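Local coordinates for protein glucosamine--fructose-6-phosphate aminotransferase [isomerizing] (PDB 3TBF) that probably converts fructose-6-phosphate to glucosamine-6-phosphate through its C-terminal isomerase half, using ammonia released from glutamine by the rest of the enzyme, at residues 151-156 against 171-176; 166-171 against 339-344. All coordinates share one frame; numbering follows the deposited sequence.

Interaction 1 (151-156 against 171-176); sequences FMTKAG and LVALAI
The Phe151 ring lies with one face under the methyl of Ala173 and with its edge against Ile176. Ala173 CB sits 3.8 Å from the ring centroid, 27° off the normal, a CH-pi contact displaced toward the rim: Phe151 CE1 is its nearest ring atom at 3.4 Å. At the edge, near the ring plane, Ile176 CG2 reaches Phe151 CE2 at 3.7 Å, and Ile176 CD1 comes to 4.0 Å from Phe151 CZ, the two side chains crossing at about a right angle. Phe151 CG stands anti to the backbone N (chi1 -178°), which carries the ring from the end of strand 149-152 across to helix 165-184. Just past the strand, Thr153 adds its CG2, 4.0 Å from Ala173 CB. Thr153 OG1 is hydrogen-bonded to Asn137 OD1, which satisfies the hydroxyl away from the helix. Strand 149-152 is an outermost strand, within this chain, of the five-stranded parallel sheet of the first SIS domain; the helix packs on it and on strand 129-136, where Ile135 touches Ala173 as well. Thr28 of helix 21-30 also meets Phe151. All four touching residues are buried and no hydrogen bond crosses between the segments, so their contact is apolar: the Ala173 methyl rests over the ring face, CB 3.4 Å above the Phe151 plane, and the one nearby hydroxyl is turned to Asn137.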
ATOM      1  N   PHE A 151     -17.652   6.133  17.615  1.00 22.53           N
ATOM      2  CA  PHE A 151     -16.695   6.193  18.678  1.00 22.19           C
ATOM      3  C   PHE A 151     -15.915   7.510  18.529  1.00 20.87           C
ATOM      4  O   PHE A 151     -15.212   7.705  17.536  1.00 18.72           O
ATOM      5  CB  PHE A 151     -15.744   5.024  18.604  1.00 22.30           C
ATOM      6  CG  PHE A 151     -14.775   5.008  19.710  1.00 26.89           C
ATOM      7  CD1 PHE A 151     -14.029   6.154  20.026  1.00 31.94           C
ATOM      8  CD2 PHE A 151     -14.614   3.899  20.490  1.00 33.66           C
ATOM      9  CE1 PHE A 151     -13.124   6.178  21.081  1.00 31.49           C
ATOM     10  CE2 PHE A 151     -13.719   3.932  21.577  1.00 34.48           C
ATOM     11  CZ  PHE A 151     -12.969   5.079  21.847  1.00 32.63           C
HETATM   12  N   MSE A 152     -16.028   8.394  19.533  1.00 19.43           N
HETATM   13  CA  MSE A 152     -15.431   9.698  19.453  1.00 18.85           C
HETATM   14  C   MSE A 152     -14.033   9.664  20.085  1.00 18.49           C
HETATM   15  O   MSE A 152     -13.859   9.203  21.182  1.00 17.79           O
HETATM   16  CB  MSE A 152     -16.287  10.713  20.230  1.00 19.61           C
HETATM   17  CG  MSE A 152     -17.758  10.771  19.828  1.00 20.39           C
HETATM   18 SE   MSE A 152     -17.977  11.092  17.892  0.60 21.03          SE
HETATM   19  CE  MSE A 152     -17.154  12.902  17.912  1.00 21.95           C
ATOM     20  N   THR A 153     -13.046  10.171  19.370  1.00 17.77           N
ATOM     21  CA  THR A 153     -11.763  10.482  19.936  1.00 17.47           C
ATOM     22  C   THR A 153     -11.903  11.791  20.713  1.00 18.01           C
ATOM     23  O   THR A 153     -12.865  12.494  20.562  1.00 17.72           O
ATOM     24  CB  THR A 153     -10.713  10.641  18.829  1.00 17.20           C
ATOM     25  OG1 THR A 153     -11.166  11.647  17.896  1.00 18.60           O
ATOM     26  CG2 THR A 153     -10.495   9.304  18.089  1.00 15.45           C
ATOM     27  N   LYS A 154     -10.969  12.081  21.602  1.00 19.00           N
ATOM     28  CA  LYS A 154     -10.977  13.344  22.306  1.00 20.79           C
ATOM     29  C   LYS A 154      -9.695  14.032  21.987  1.00 22.62           C
ATOM     30  O   LYS A 154      -8.884  14.255  22.871  1.00 24.57           O
ATOM     31  CB  LYS A 154     -11.009  13.161  23.790  1.00 19.66           C
ATOM     32  CG  LYS A 154     -12.125  12.309  24.347  1.00 21.64           C
ATOM     33  CD  LYS A 154     -13.409  12.520  23.668  1.00 23.77           C
ATOM     34  CE  LYS A 154     -14.511  12.376  24.607  1.00 28.29           C
ATOM     35  NZ  LYS A 154     -15.661  11.724  24.001  1.00 30.31           N
ATOM     36  N   ALA A 155      -9.475  14.323  20.725  1.00 23.93           N
ATOM     37  CA  ALA A 155      -8.278  15.015  20.346  1.00 25.97           C
ATOM     38  C   ALA A 155      -8.376  16.543  20.561  1.00 28.25           C
ATOM     39  O   ALA A 155      -7.333  17.191  20.678  1.00 30.48           O
ATOM     40  CB  ALA A 155      -7.906  14.676  18.911  1.00 25.13           C
ATOM     41  N   GLY A 156      -9.577  17.117  20.659  1.00 29.28           N
ATOM     42  CA  GLY A 156      -9.730  18.577  20.605  1.00 30.32           C
ATOM     43  C   GLY A 156      -9.433  19.037  19.193  1.00 31.29           C
ATOM     44  O   GLY A 156      -9.459  18.238  18.298  1.00 32.77           O
ATOM     45  N   LEU A 171      -5.565   5.811  16.814  1.00 10.91           N
ATOM     46  CA  LEU A 171      -4.973   4.540  17.220  1.00 11.71           C
ATOM     47  C   LEU A 171      -5.546   4.049  18.544  1.00 11.58           C
ATOM     48  O   LEU A 171      -5.965   2.930  18.672  1.00 11.54           O
ATOM     49  CB  LEU A 171      -3.474   4.688  17.360  1.00 13.22           C
ATOM     50  CG  LEU A 171      -2.461   4.295  16.241  1.00 14.68           C
ATOM     51  CD1 LEU A 171      -3.047   3.847  14.939  1.00 12.92           C
ATOM     52  CD2 LEU A 171      -1.452   5.386  16.027  1.00 15.74           C
ATOM     53  N   VAL A 172      -5.584   4.891  19.549  1.00 11.67           N
ATOM     54  CA  VAL A 172      -6.091   4.449  20.814  1.00 11.92           C
ATOM     55  C   VAL A 172      -7.560   4.002  20.695  1.00 12.37           C
ATOM     56  O   VAL A 172      -7.923   2.944  21.203  1.00 12.55           O
ATOM     57  CB  VAL A 172      -5.898   5.528  21.900  1.00 13.12           C
ATOM     58  CG1 VAL A 172      -6.717   5.235  23.130  1.00 14.49           C
ATOM     59  CG2 VAL A 172      -4.455   5.612  22.307  1.00 10.43           C
ATOM     60  N   ALA A 173      -8.402   4.775  20.002  1.00 11.57           N
ATOM     61  CA  ALA A 173      -9.792   4.365  19.831  1.00 10.41           C
ATOM     62  C   ALA A 173      -9.861   2.985  19.180  1.00 11.00           C
ATOM     63  O   ALA A 173     -10.698   2.153  19.550  1.00 10.82           O
ATOM     64  CB  ALA A 173     -10.554   5.393  19.022  1.00  9.52           C
ATOM     65  N   LEU A 174      -9.018   2.742  18.177  1.00 11.80           N
ATOM     66  CA  LEU A 174      -9.056   1.467  17.458  1.00 11.10           C
ATOM     67  C   LEU A 174      -8.615   0.325  18.350  1.00 11.71           C
ATOM     68  O   LEU A 174      -9.139  -0.762  18.204  1.00 12.18           O
ATOM     69  CB  LEU A 174      -8.217   1.522  16.180  1.00 11.48           C
ATOM     70  CG  LEU A 174      -8.859   2.265  14.985  1.00 11.86           C
ATOM     71  CD1 LEU A 174      -7.814   2.829  13.985  1.00 11.01           C
ATOM     72  CD2 LEU A 174      -9.857   1.409  14.258  1.00 11.77           C
ATOM     73  N   ALA A 175      -7.660   0.567  19.259  1.00 11.39           N
ATOM     74  CA  ALA A 175      -7.243  -0.427  20.258  1.00 12.72           C
ATOM     75  C   ALA A 175      -8.365  -0.779  21.203  1.00 12.61           C
ATOM     76  O   ALA A 175      -8.524  -1.941  21.557  1.00 13.54           O
ATOM     77  CB  ALA A 175      -6.071   0.071  21.117  1.00 11.26           C
ATOM     78  N   ILE A 176      -9.113   0.227  21.634  1.00 12.43           N
ATOM     79  CA  ILE A 176     -10.234   0.007  22.528  1.00 12.96           C
ATOM     80  C   ILE A 176     -11.333  -0.807  21.823  1.00 13.91           C
ATOM     81  O   ILE A 176     -11.808  -1.778  22.360  1.00 14.21           O
ATOM     82  CB  ILE A 176     -10.813   1.349  23.032  1.00 13.36           C
ATOM     83  CG1 ILE A 176      -9.867   1.959  24.051  1.00 13.87           C
ATOM     84  CG2 ILE A 176     -12.236   1.189  23.616  1.00 10.60           C
ATOM     85  CD1 ILE A 176     -10.138   3.444  24.231  1.00 14.60           C
TER

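Interaction 2 (166-171 against 339-344); sequences AFTTQL and VFTIPL
Helices 165-184 and 335-355 run antiparallel here, their short segments 171° apart in direction with axes 10.5 Å from each other, and Thr168 and Thr341 form the closest backbone pair. The contact joins the two SIS domains of the chain, each an alpha/beta unit around a parallel sheet, through one helix from each. The axes are well separated, so side chains bridge the gap. Phe167, its CG anti to the backbone N (chi1 176°), presents a ring edge to Thr341: the CD2 and CE2 atoms of Phe167 each lie 3.7 Å from Thr341 CG2, while Thr341 OG1 lies near the ring plane. That hydroxyl is hydrogen-bonded to Pro337 O one turn earlier in its own helix. Thr168 turns its methyl across the interface and its OG1 to Gln21 OE1, with which it is hydrogen-bonded. Its CG2 meets Ile342 CD1 at 4.1 Å, the side chains at about a right angle, and lies 4.2 Å from Thr341 CG2. The CB of Ile342 points along the interface rather than into it, and the chain brings CD1 round to Thr168. Ile241 of helix 238-253 touches both Phe167 and Thr341, and Ala68 of helix 63-80 also packs on Phe167. Helix 335-355 is kinked at Pro343, whose nitrogen has no N-H to give to the preceding turn. The nearest atoms across the interface are Phe167 CE2 and Thr341 OG1, 3.4 Å apart.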
ATOM      1  N   ALA A 166      -4.617  13.744  16.501  1.00 16.16           N
ATOM      2  CA  ALA A 166      -5.714  13.028  15.839  1.00 14.76           C
ATOM      3  C   ALA A 166      -5.285  11.613  15.448  1.00 14.10           C
ATOM      4  O   ALA A 166      -6.101  10.714  15.450  1.00 15.04           O
ATOM      5  CB  ALA A 166      -6.163  13.760  14.633  1.00 14.18           C
ATOM      6  N   PHE A 167      -4.020  11.419  15.098  1.00 12.31           N
ATOM      7  CA  PHE A 167      -3.556  10.124  14.731  1.00 12.14           C
ATOM      8  C   PHE A 167      -3.404   9.191  15.921  1.00 12.56           C
ATOM      9  O   PHE A 167      -3.877   8.065  15.883  1.00 13.93           O
ATOM     10  CB  PHE A 167      -2.226  10.225  14.013  1.00 12.44           C
ATOM     11  CG  PHE A 167      -1.628   8.893  13.671  1.00 11.97           C
ATOM     12  CD1 PHE A 167      -2.125   8.149  12.640  1.00 13.76           C
ATOM     13  CD2 PHE A 167      -0.556   8.411  14.371  1.00 14.93           C
ATOM     14  CE1 PHE A 167      -1.533   6.910  12.297  1.00 15.64           C
ATOM     15  CE2 PHE A 167       0.046   7.193  14.052  1.00 15.84           C
ATOM     16  CZ  PHE A 167      -0.457   6.421  13.050  1.00 14.93           C
ATOM     17  N   THR A 168      -2.757   9.662  16.982  1.00 12.58           N
ATOM     18  CA  THR A 168      -2.565   8.840  18.146  1.00 11.71           C
ATOM     19  C   THR A 168      -3.868   8.496  18.849  1.00 11.22           C
ATOM     20  O   THR A 168      -4.026   7.359  19.253  1.00 12.00           O
ATOM     21  CB  THR A 168      -1.550   9.449  19.094  1.00 12.24           C
ATOM     22  OG1 THR A 168      -1.891  10.814  19.362  1.00 12.76           O
ATOM     23  CG2 THR A 168      -0.143   9.320  18.494  1.00  7.52           C
ATOM     24  N   THR A 169      -4.801   9.447  18.935  1.00  9.78           N
ATOM     25  CA  THR A 169      -6.107   9.158  19.477  1.00  9.20           C
ATOM     26  C   THR A 169      -6.941   8.256  18.599  1.00  9.33           C
ATOM     27  O   THR A 169      -7.773   7.468  19.111  1.00  7.83           O
ATOM     28  CB  THR A 169      -6.923  10.435  19.805  1.00  9.60           C
ATOM     29  OG1 THR A 169      -7.178  11.182  18.621  1.00  8.67           O
ATOM     30  CG2 THR A 169      -6.187  11.308  20.808  1.00  6.21           C
ATOM     31  N   GLN A 170      -6.740   8.310  17.275  1.00  9.91           N
ATOM     32  CA  GLN A 170      -7.416   7.318  16.423  1.00  9.57           C
ATOM     33  C   GLN A 170      -6.871   5.935  16.677  1.00  9.58           C
ATOM     34  O   GLN A 170      -7.635   4.989  16.810  1.00  9.65           O
ATOM     35  CB  GLN A 170      -7.355   7.678  14.965  1.00 10.67           C
ATOM     36  CG  GLN A 170      -8.243   8.865  14.614  1.00 10.88           C
ATOM     37  CD  GLN A 170      -7.842   9.493  13.289  1.00 12.86           C
ATOM     38  OE1 GLN A 170      -6.947   9.000  12.614  1.00 15.00           O
ATOM     39  NE2 GLN A 170      -8.534  10.550  12.891  1.00 11.97           N
ATOM     40  N   LEU A 171      -5.565   5.811  16.814  1.00 10.91           N
ATOM     41  CA  LEU A 171      -4.973   4.540  17.220  1.00 11.71           C
ATOM     42  C   LEU A 171      -5.546   4.049  18.544  1.00 11.58           C
ATOM     43  O   LEU A 171      -5.965   2.930  18.672  1.00 11.54           O
ATOM     44  CB  LEU A 171      -3.474   4.688  17.360  1.00 13.22           C
ATOM     45  CG  LEU A 171      -2.461   4.295  16.241  1.00 14.68           C
ATOM     46  CD1 LEU A 171      -3.047   3.847  14.939  1.00 12.92           C
ATOM     47  CD2 LEU A 171      -1.452   5.386  16.027  1.00 15.74           C
ATOM     48  N   VAL A 339       3.602   5.086  20.914  1.00 14.13           N
ATOM     49  CA  VAL A 339       4.809   5.696  21.480  1.00 14.45           C
ATOM     50  C   VAL A 339       5.854   6.023  20.402  1.00 15.64           C
ATOM     51  O   VAL A 339       6.416   7.115  20.359  1.00 15.86           O
ATOM     52  CB  VAL A 339       5.390   4.864  22.588  1.00 15.17           C
ATOM     53  CG1 VAL A 339       6.717   5.500  23.166  1.00 14.90           C
ATOM     54  CG2 VAL A 339       4.354   4.712  23.733  1.00 11.72           C
ATOM     55  N   PHE A 340       6.025   5.127  19.447  1.00 16.41           N
ATOM     56  CA  PHE A 340       7.072   5.332  18.475  1.00 16.18           C
ATOM     57  C   PHE A 340       6.666   6.410  17.497  1.00 15.99           C
ATOM     58  O   PHE A 340       7.549   6.899  16.794  1.00 17.78           O
ATOM     59  CB  PHE A 340       7.369   4.057  17.748  1.00 15.93           C
ATOM     60  CG  PHE A 340       8.340   3.201  18.439  1.00 20.23           C
ATOM     61  CD1 PHE A 340       9.627   3.671  18.678  1.00 22.73           C
ATOM     62  CD2 PHE A 340       8.015   1.916  18.799  1.00 18.92           C
ATOM     63  CE1 PHE A 340      10.558   2.877  19.295  1.00 25.10           C
ATOM     64  CE2 PHE A 340       8.930   1.130  19.415  1.00 22.49           C
ATOM     65  CZ  PHE A 340      10.212   1.606  19.681  1.00 24.91           C
ATOM     66  N   THR A 341       5.364   6.741  17.409  1.00 13.28           N
ATOM     67  CA  THR A 341       4.907   7.833  16.554  1.00 13.19           C
ATOM     68  C   THR A 341       5.448   9.186  16.981  1.00 13.89           C
ATOM     69  O   THR A 341       5.783  10.018  16.140  1.00 14.14           O
ATOM     70  CB  THR A 341       3.355   7.925  16.466  1.00 13.03           C
ATOM     71  OG1 THR A 341       2.860   6.747  15.854  1.00 13.98           O
ATOM     72  CG2 THR A 341       2.898   9.017  15.560  1.00 10.61           C
ATOM     73  N   ILE A 342       5.592   9.390  18.293  1.00 15.28           N
ATOM     74  CA  ILE A 342       5.936  10.679  18.818  1.00 15.47           C
ATOM     75  C   ILE A 342       7.286  11.230  18.292  1.00 15.87           C
ATOM     76  O   ILE A 342       7.357  12.369  17.874  1.00 15.78           O
ATOM     77  CB  ILE A 342       5.931  10.647  20.337  1.00 16.87           C
ATOM     78  CG1 ILE A 342       4.586  10.139  20.937  1.00 19.86           C
ATOM     79  CG2 ILE A 342       6.261  11.995  20.890  1.00 15.48           C
ATOM     80  CD1 ILE A 342       3.263  10.709  20.415  1.00 18.17           C
ATOM     81  N   PRO A 343       8.356  10.436  18.342  1.00 16.18           N
ATOM     82  CA  PRO A 343       9.622  10.871  17.853  1.00 16.41           C
ATOM     83  C   PRO A 343       9.552  11.252  16.397  1.00 16.40           C
ATOM     84  O   PRO A 343      10.276  12.144  15.958  1.00 16.59           O
ATOM     85  CB  PRO A 343      10.524   9.602  17.982  1.00 17.60           C
ATOM     86  CG  PRO A 343       9.837   8.646  18.855  1.00 17.38           C
ATOM     87  CD  PRO A 343       8.465   9.171  19.121  1.00 18.31           C
ATOM     88  N   LEU A 344       8.725  10.541  15.633  1.00 16.00           N
ATOM     89  CA  LEU A 344       8.643  10.785  14.240  1.00 14.63           C
ATOM     90  C   LEU A 344       7.914  12.107  14.043  1.00 14.10           C
ATOM     91  O   LEU A 344       8.218  12.870  13.125  1.00 13.94           O
ATOM     92  CB  LEU A 344       7.948   9.615  13.574  1.00 15.15           C
ATOM     93  CG  LEU A 344       8.574   8.217  13.769  1.00 16.05           C
ATOM     94  CD1 LEU A 344       7.877   7.148  12.883  1.00 13.81           C
ATOM     95  CD2 LEU A 344      10.072   8.249  13.462  1.00 14.78           C
TER

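Overall arrangement
Helix 165-184 serves both contacts, and Leu171 belongs to both segments taken from it. Their centres are about 11 Å apart. In chain order come 151-156, 166-171, 171-176 and, far downstream, 339-344, so interaction 1 is local to the first SIS domain while interaction 2 ties that domain to the second. The two also touch directly: Thr153 CG2 packs 3.4 Å from Thr169 O. In 171-176 the helix packs on the sheet of its own domain, and in 166-171 on helix 335-355. Helix 165-184 thus lies between the sheet of the first SIS domain and a helix of the second, joining the two domains of the isomerase half.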